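Local coordinates for DNA mismatch repair protein PMS1 (Saccharomyces cerevisiae, PDB 3H4L) that takes part in DNA mismatch repair and binds ATP through an N-terminal ATPase domain of the DNA gyrase B, HSP90 and MutL type, at residues B[15-27]-B[152-164]. Sequence-based numbering, arbitrary orientation.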
loop_
_atom_site.group_PDB
_atom_site.type_symbol
_atom_site.label_atom_id
_atom_site.label_comp_id
_atom_site.label_asym_id
_atom_site.label_seq_id
_atom_site.Cartn_x
_atom_site.Cartn_y
_atom_site.Cartn_z
ATOM N N HIS B 15 -28.159 19.829 -9.068
ATOM C CA HIS B 15 -27.318 19.648 -7.892
ATOM C C HIS B 15 -26.311 18.533 -8.146
ATOM O O HIS B 15 -25.159 18.634 -7.753
ATOM C CB HIS B 15 -28.189 19.346 -6.665
ATOM C CG HIS B 15 -27.438 18.768 -5.504
ATOM N ND1 HIS B 15 -26.312 19.360 -4.971
ATOM C CD2 HIS B 15 -27.656 17.646 -4.775
ATOM C CE1 HIS B 15 -25.868 18.625 -3.965
ATOM N NE2 HIS B 15 -26.665 17.580 -3.825
ATOM N N ARG B 16 -26.746 17.486 -8.835
ATOM C CA ARG B 16 -25.887 16.346 -9.140
ATOM C C ARG B 16 -24.730 16.735 -10.046
ATOM O O ARG B 16 -23.562 16.440 -9.766
ATOM C CB ARG B 16 -26.702 15.257 -9.827
ATOM C CG ARG B 16 -26.147 13.869 -9.619
ATOM C CD ARG B 16 -26.912 12.821 -10.410
ATOM N NE ARG B 16 -26.457 12.809 -11.788
ATOM C CZ ARG B 16 -27.142 13.303 -12.808
ATOM N NH1 ARG B 16 -28.334 13.845 -12.602
ATOM N NH2 ARG B 16 -26.610 13.276 -14.028
ATOM N N ILE B 17 -25.080 17.388 -11.149
ATOM C CA ILE B 17 -24.126 17.838 -12.146
ATOM C C ILE B 17 -23.150 18.869 -11.583
ATOM O O ILE B 17 -21.939 18.751 -11.790
ATOM C CB ILE B 17 -24.881 18.423 -13.362
ATOM C CG1 ILE B 17 -25.695 17.306 -14.023
ATOM C CG2 ILE B 17 -23.909 19.057 -14.364
ATOM C CD1 ILE B 17 -26.629 17.804 -15.092
ATOM N N THR B 18 -23.668 19.868 -10.870
ATOM C CA THR B 18 -22.824 20.909 -10.290
ATOM C C THR B 18 -21.842 20.318 -9.291
ATOM O O THR B 18 -20.649 20.618 -9.331
ATOM C CB THR B 18 -23.640 21.958 -9.539
ATOM O OG1 THR B 18 -24.702 22.423 -10.372
ATOM C CG2 THR B 18 -22.757 23.137 -9.149
ATOM N N SER B 19 -22.338 19.481 -8.385
ATOM C CA SER B 19 -21.436 18.900 -7.404
ATOM C C SER B 19 -20.396 18.046 -8.148
ATOM O O SER B 19 -19.273 17.877 -7.685
ATOM C CB SER B 19 -22.219 18.101 -6.349
ATOM O OG SER B 19 -22.886 17.002 -6.925
ATOM N N GLY B 20 -20.768 17.554 -9.328
ATOM C CA GLY B 20 -19.845 16.774 -10.138
ATOM C C GLY B 20 -18.743 17.673 -10.683
ATOM O O GLY B 20 -17.649 17.222 -10.992
ATOM N N GLN B 21 -19.027 18.962 -10.806
ATOM C CA GLN B 21 -18.036 19.914 -11.290
ATOM C C GLN B 21 -17.107 20.279 -10.132
ATOM O O GLN B 21 -15.982 20.764 -10.342
ATOM C CB GLN B 21 -18.716 21.182 -11.806
ATOM C CG GLN B 21 -19.420 21.036 -13.141
ATOM C CD GLN B 21 -20.279 22.252 -13.462
ATOM O OE1 GLN B 21 -19.990 23.364 -13.001
ATOM N NE2 GLN B 21 -21.331 22.050 -14.260
ATOM N N VAL B 22 -17.577 20.067 -8.903
ATOM C CA VAL B 22 -16.745 20.377 -7.749
ATOM C C VAL B 22 -15.781 19.234 -7.429
ATOM O O VAL B 22 -14.598 19.461 -7.212
ATOM C CB VAL B 22 -17.593 20.688 -6.517
ATOM C CG1 VAL B 22 -16.702 20.827 -5.306
ATOM C CG2 VAL B 22 -18.370 21.983 -6.746
ATOM N N ILE B 23 -16.292 18.008 -7.404
ATOM C CA ILE B 23 -15.449 16.851 -7.129
ATOM C C ILE B 23 -15.173 16.167 -8.466
ATOM O O ILE B 23 -15.878 15.238 -8.856
ATOM C CB ILE B 23 -16.150 15.859 -6.169
ATOM C CG1 ILE B 23 -16.682 16.607 -4.938
ATOM C CG2 ILE B 23 -15.179 14.763 -5.755
ATOM C CD1 ILE B 23 -15.638 17.471 -4.228
ATOM N N THR B 24 -14.149 16.653 -9.167
ATOM C CA THR B 24 -13.783 16.125 -10.476
ATOM C C THR B 24 -13.338 14.676 -10.437
ATOM O O THR B 24 -13.709 13.895 -11.306
ATOM C CB THR B 24 -12.675 16.983 -11.142
ATOM O OG1 THR B 24 -11.665 17.301 -10.174
ATOM C CG2 THR B 24 -13.273 18.280 -11.715
ATOM N N ASP B 25 -12.532 14.315 -9.446
ATOM C CA ASP B 25 -12.098 12.932 -9.318
ATOM C C ASP B 25 -11.727 12.546 -7.894
ATOM O O ASP B 25 -11.868 13.341 -6.966
ATOM C CB ASP B 25 -10.928 12.629 -10.258
ATOM C CG ASP B 25 -9.788 13.619 -10.128
ATOM O OD1 ASP B 25 -9.676 14.282 -9.072
ATOM O OD2 ASP B 25 -8.991 13.713 -11.092
ATOM N N LEU B 26 -11.257 11.315 -7.734
ATOM C CA LEU B 26 -10.875 10.795 -6.433
ATOM C C LEU B 26 -9.853 11.700 -5.766
ATOM O O LEU B 26 -9.942 11.978 -4.571
ATOM C CB LEU B 26 -10.306 9.384 -6.584
ATOM C CG LEU B 26 -9.810 8.747 -5.285
ATOM C CD1 LEU B 26 -10.988 8.496 -4.356
ATOM C CD2 LEU B 26 -9.074 7.456 -5.598
ATOM N N THR B 27 -8.884 12.169 -6.551
ATOM C CA THR B 27 -7.835 13.040 -6.034
ATOM C C THR B 27 -8.392 14.337 -5.441
ATOM O O THR B 27 -7.957 14.780 -4.377
ATOM C CB THR B 27 -6.819 13.368 -7.142
ATOM O OG1 THR B 27 -6.229 12.149 -7.615
ATOM C CG2 THR B 27 -5.723 14.287 -6.613
ATOM N N LEU B 152 -18.137 6.427 -5.042
ATOM C CA LEU B 152 -17.886 7.684 -5.717
ATOM C C LEU B 152 -18.380 7.682 -7.167
ATOM O O LEU B 152 -18.154 6.738 -7.921
ATOM C CB LEU B 152 -16.390 8.010 -5.651
ATOM C CG LEU B 152 -15.935 9.364 -6.193
ATOM C CD1 LEU B 152 -16.596 10.512 -5.433
ATOM C CD2 LEU B 152 -14.430 9.435 -6.071
ATOM N N PHE B 153 -19.074 8.753 -7.534
ATOM C CA PHE B 153 -19.620 8.931 -8.879
ATOM C C PHE B 153 -20.626 7.841 -9.244
ATOM O O PHE B 153 -20.845 7.540 -10.419
ATOM C CB PHE B 153 -18.485 8.998 -9.926
ATOM C CG PHE B 153 -17.432 10.053 -9.630
ATOM C CD1 PHE B 153 -17.794 11.320 -9.187
ATOM C CD2 PHE B 153 -16.084 9.770 -9.780
ATOM C CE1 PHE B 153 -16.829 12.289 -8.890
ATOM C CE2 PHE B 153 -15.110 10.733 -9.488
ATOM C CZ PHE B 153 -15.488 11.995 -9.041
ATOM N N HIS B 154 -21.260 7.272 -8.228
ATOM C CA HIS B 154 -22.241 6.221 -8.443
ATOM C C HIS B 154 -23.419 6.687 -9.301
ATOM O O HIS B 154 -24.156 5.861 -9.843
ATOM C CB HIS B 154 -22.759 5.706 -7.095
ATOM C CG HIS B 154 -23.776 6.596 -6.460
ATOM N ND1 HIS B 154 -25.129 6.402 -6.614
ATOM C CD2 HIS B 154 -23.638 7.719 -5.715
ATOM C CE1 HIS B 154 -25.784 7.368 -5.993
ATOM N NE2 HIS B 154 -24.901 8.180 -5.440
ATOM N N ASN B 155 -23.612 7.997 -9.409
ATOM C CA ASN B 155 -24.710 8.531 -10.213
ATOM C C ASN B 155 -24.209 9.410 -11.363
ATOM O O ASN B 155 -24.847 10.386 -11.746
ATOM C CB ASN B 155 -25.691 9.307 -9.330
ATOM C CG ASN B 155 -25.010 10.358 -8.480
ATOM O OD1 ASN B 155 -23.788 10.362 -8.343
ATOM N ND2 ASN B 155 -25.799 11.248 -7.890
ATOM N N LEU B 156 -23.044 9.047 -11.888
ATOM C CA LEU B 156 -22.419 9.713 -13.026
ATOM C C LEU B 156 -21.790 8.538 -13.750
ATOM O O LEU B 156 -20.568 8.435 -13.845
ATOM C CB LEU B 156 -21.327 10.685 -12.580
ATOM C CG LEU B 156 -21.771 11.965 -11.882
ATOM C CD1 LEU B 156 -20.559 12.806 -11.520
ATOM C CD2 LEU B 156 -22.689 12.729 -12.801
ATOM N N PRO B 157 -22.630 7.634 -14.272
ATOM C CA PRO B 157 -22.251 6.418 -14.996
ATOM C C PRO B 157 -21.019 6.583 -15.859
ATOM O O PRO B 157 -20.085 5.785 -15.782
ATOM C CB PRO B 157 -23.491 6.109 -15.821
ATOM C CG PRO B 157 -24.585 6.603 -14.970
ATOM C CD PRO B 157 -24.051 7.941 -14.507
ATOM N N VAL B 158 -21.021 7.617 -16.688
ATOM C CA VAL B 158 -19.889 7.858 -17.565
ATOM C C VAL B 158 -18.603 8.079 -16.777
ATOM O O VAL B 158 -17.606 7.426 -17.048
ATOM C CB VAL B 158 -20.139 9.065 -18.495
ATOM C CG1 VAL B 158 -18.960 9.256 -19.434
ATOM C CG2 VAL B 158 -21.412 8.842 -19.295
ATOM N N ARG B 159 -18.620 8.980 -15.800
ATOM C CA ARG B 159 -17.416 9.244 -15.008
ATOM C C ARG B 159 -16.968 8.036 -14.192
ATOM O O ARG B 159 -15.770 7.747 -14.107
ATOM C CB ARG B 159 -17.623 10.425 -14.063
ATOM C CG ARG B 159 -16.367 10.787 -13.292
ATOM C CD ARG B 159 -16.064 12.261 -13.431
ATOM N NE ARG B 159 -16.978 13.102 -12.668
ATOM C CZ ARG B 159 -17.231 14.374 -12.956
ATOM N NH1 ARG B 159 -16.652 14.954 -13.990
ATOM N NH2 ARG B 159 -18.053 15.073 -12.200
ATOM N N GLN B 160 -17.926 7.342 -13.583
ATOM C CA GLN B 160 -17.619 6.164 -12.780
ATOM C C GLN B 160 -16.926 5.124 -13.647
ATOM O O GLN B 160 -15.898 4.575 -13.275
ATOM C CB GLN B 160 -18.903 5.583 -12.188
ATOM C CG GLN B 160 -18.758 4.211 -11.575
ATOM C CD GLN B 160 -20.102 3.620 -11.187
ATOM O OE1 GLN B 160 -20.561 3.772 -10.053
ATOM N NE2 GLN B 160 -20.751 2.957 -12.138
ATOM N N LYS B 161 -17.493 4.865 -14.816
ATOM C CA LYS B 161 -16.925 3.885 -15.733
ATOM C C LYS B 161 -15.481 4.234 -16.069
ATOM O O LYS B 161 -14.617 3.362 -16.070
ATOM C CB LYS B 161 -17.764 3.822 -17.012
ATOM C CG LYS B 161 -17.421 2.674 -17.948
ATOM C CD LYS B 161 -18.337 2.695 -19.173
ATOM C CE LYS B 161 -17.982 1.605 -20.179
ATOM N NZ LYS B 161 -18.812 1.722 -21.415
ATOM N N GLU B 162 -15.220 5.507 -16.348
ATOM C CA GLU B 162 -13.867 5.958 -16.671
ATOM C C GLU B 162 -12.927 5.724 -15.495
ATOM O O GLU B 162 -11.748 5.421 -15.684
ATOM C CB GLU B 162 -13.868 7.448 -17.022
ATOM C CG GLU B 162 -13.638 7.740 -18.491
ATOM C CD GLU B 162 -12.260 7.311 -18.971
ATOM O OE1 GLU B 162 -11.249 7.855 -18.470
ATOM O OE2 GLU B 162 -12.187 6.431 -19.856
ATOM N N PHE B 163 -13.459 5.876 -14.282
ATOM C CA PHE B 163 -12.681 5.681 -13.061
ATOM C C PHE B 163 -12.188 4.244 -12.958
ATOM O O PHE B 163 -11.068 3.999 -12.531
ATOM C CB PHE B 163 -13.534 6.048 -11.834
ATOM C CG PHE B 163 -12.789 6.006 -10.521
ATOM C CD1 PHE B 163 -11.417 6.260 -10.461
ATOM C CD2 PHE B 163 -13.472 5.748 -9.336
ATOM C CE1 PHE B 163 -10.738 6.257 -9.244
ATOM C CE2 PHE B 163 -12.802 5.744 -8.107
ATOM C CZ PHE B 163 -11.430 5.999 -8.064
ATOM N N SER B 164 -13.022 3.298 -13.367
ATOM C CA SER B 164 -12.646 1.896 -13.311
ATOM C C SER B 164 -11.544 1.538 -14.295
ATOM O O SER B 164 -10.676 0.732 -13.972
ATOM C CB SER B 164 -13.858 1.011 -13.562
ATOM O OG SER B 164 -14.849 1.302 -12.603
#
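Arg-16 and Asn-155 run antiparallel alongside each other, CG and CD of the arginine lying against the amide ND2 (3.2 Å from each), which is held by the backbone oxygen of Gly-107. The arginine chain bends at chi3 (81°), which lets NE give a hydrogen bond to the backbone O of Asn-155 at 2.9 Å; the donor meets that carbonyl nearly end-on, but the bond is bent at the hydrogen (131°) and the oxygen lies 30° out of the guanidinium plane. NH1 forms a salt bridge with Asp-13, and CD2 of Leu-156 sits at the guanidinium edge. Replacing the arginine with an alanine is likely to leave the Asn-155 carbonyl without this donor and Asp-13 without this cationic partner. One helical turn on, Gly-20, having no side chain, lets Leu-156 CD1 come within 4.3 Å of its CA. The chain then leaves the helix at Ile-23, whose backbone O lies at the edge of the Phe-153 ring, 3.1 Å from CE1. That ring is sandwiched between Leu-152 CG and Arg-159 NE, while Thr-24 O lies over one face of the arginine's guanidinium. Asp-25, N-cap of helix 26-39, brings its CA to the ring edge. Beyond it Leu-26 meets Leu-152 with CD1 and the edge of Phe-163 with CD2, 3.7 Å from CZ. The contact thus packs the junction of helices 11-22 and 26-39 against the turn and helix 157-164 that follow strand 144-150 in the GHKL ATPase fold, with the side chain of Ile-23 about 8 Å from the bound nucleotide analogue.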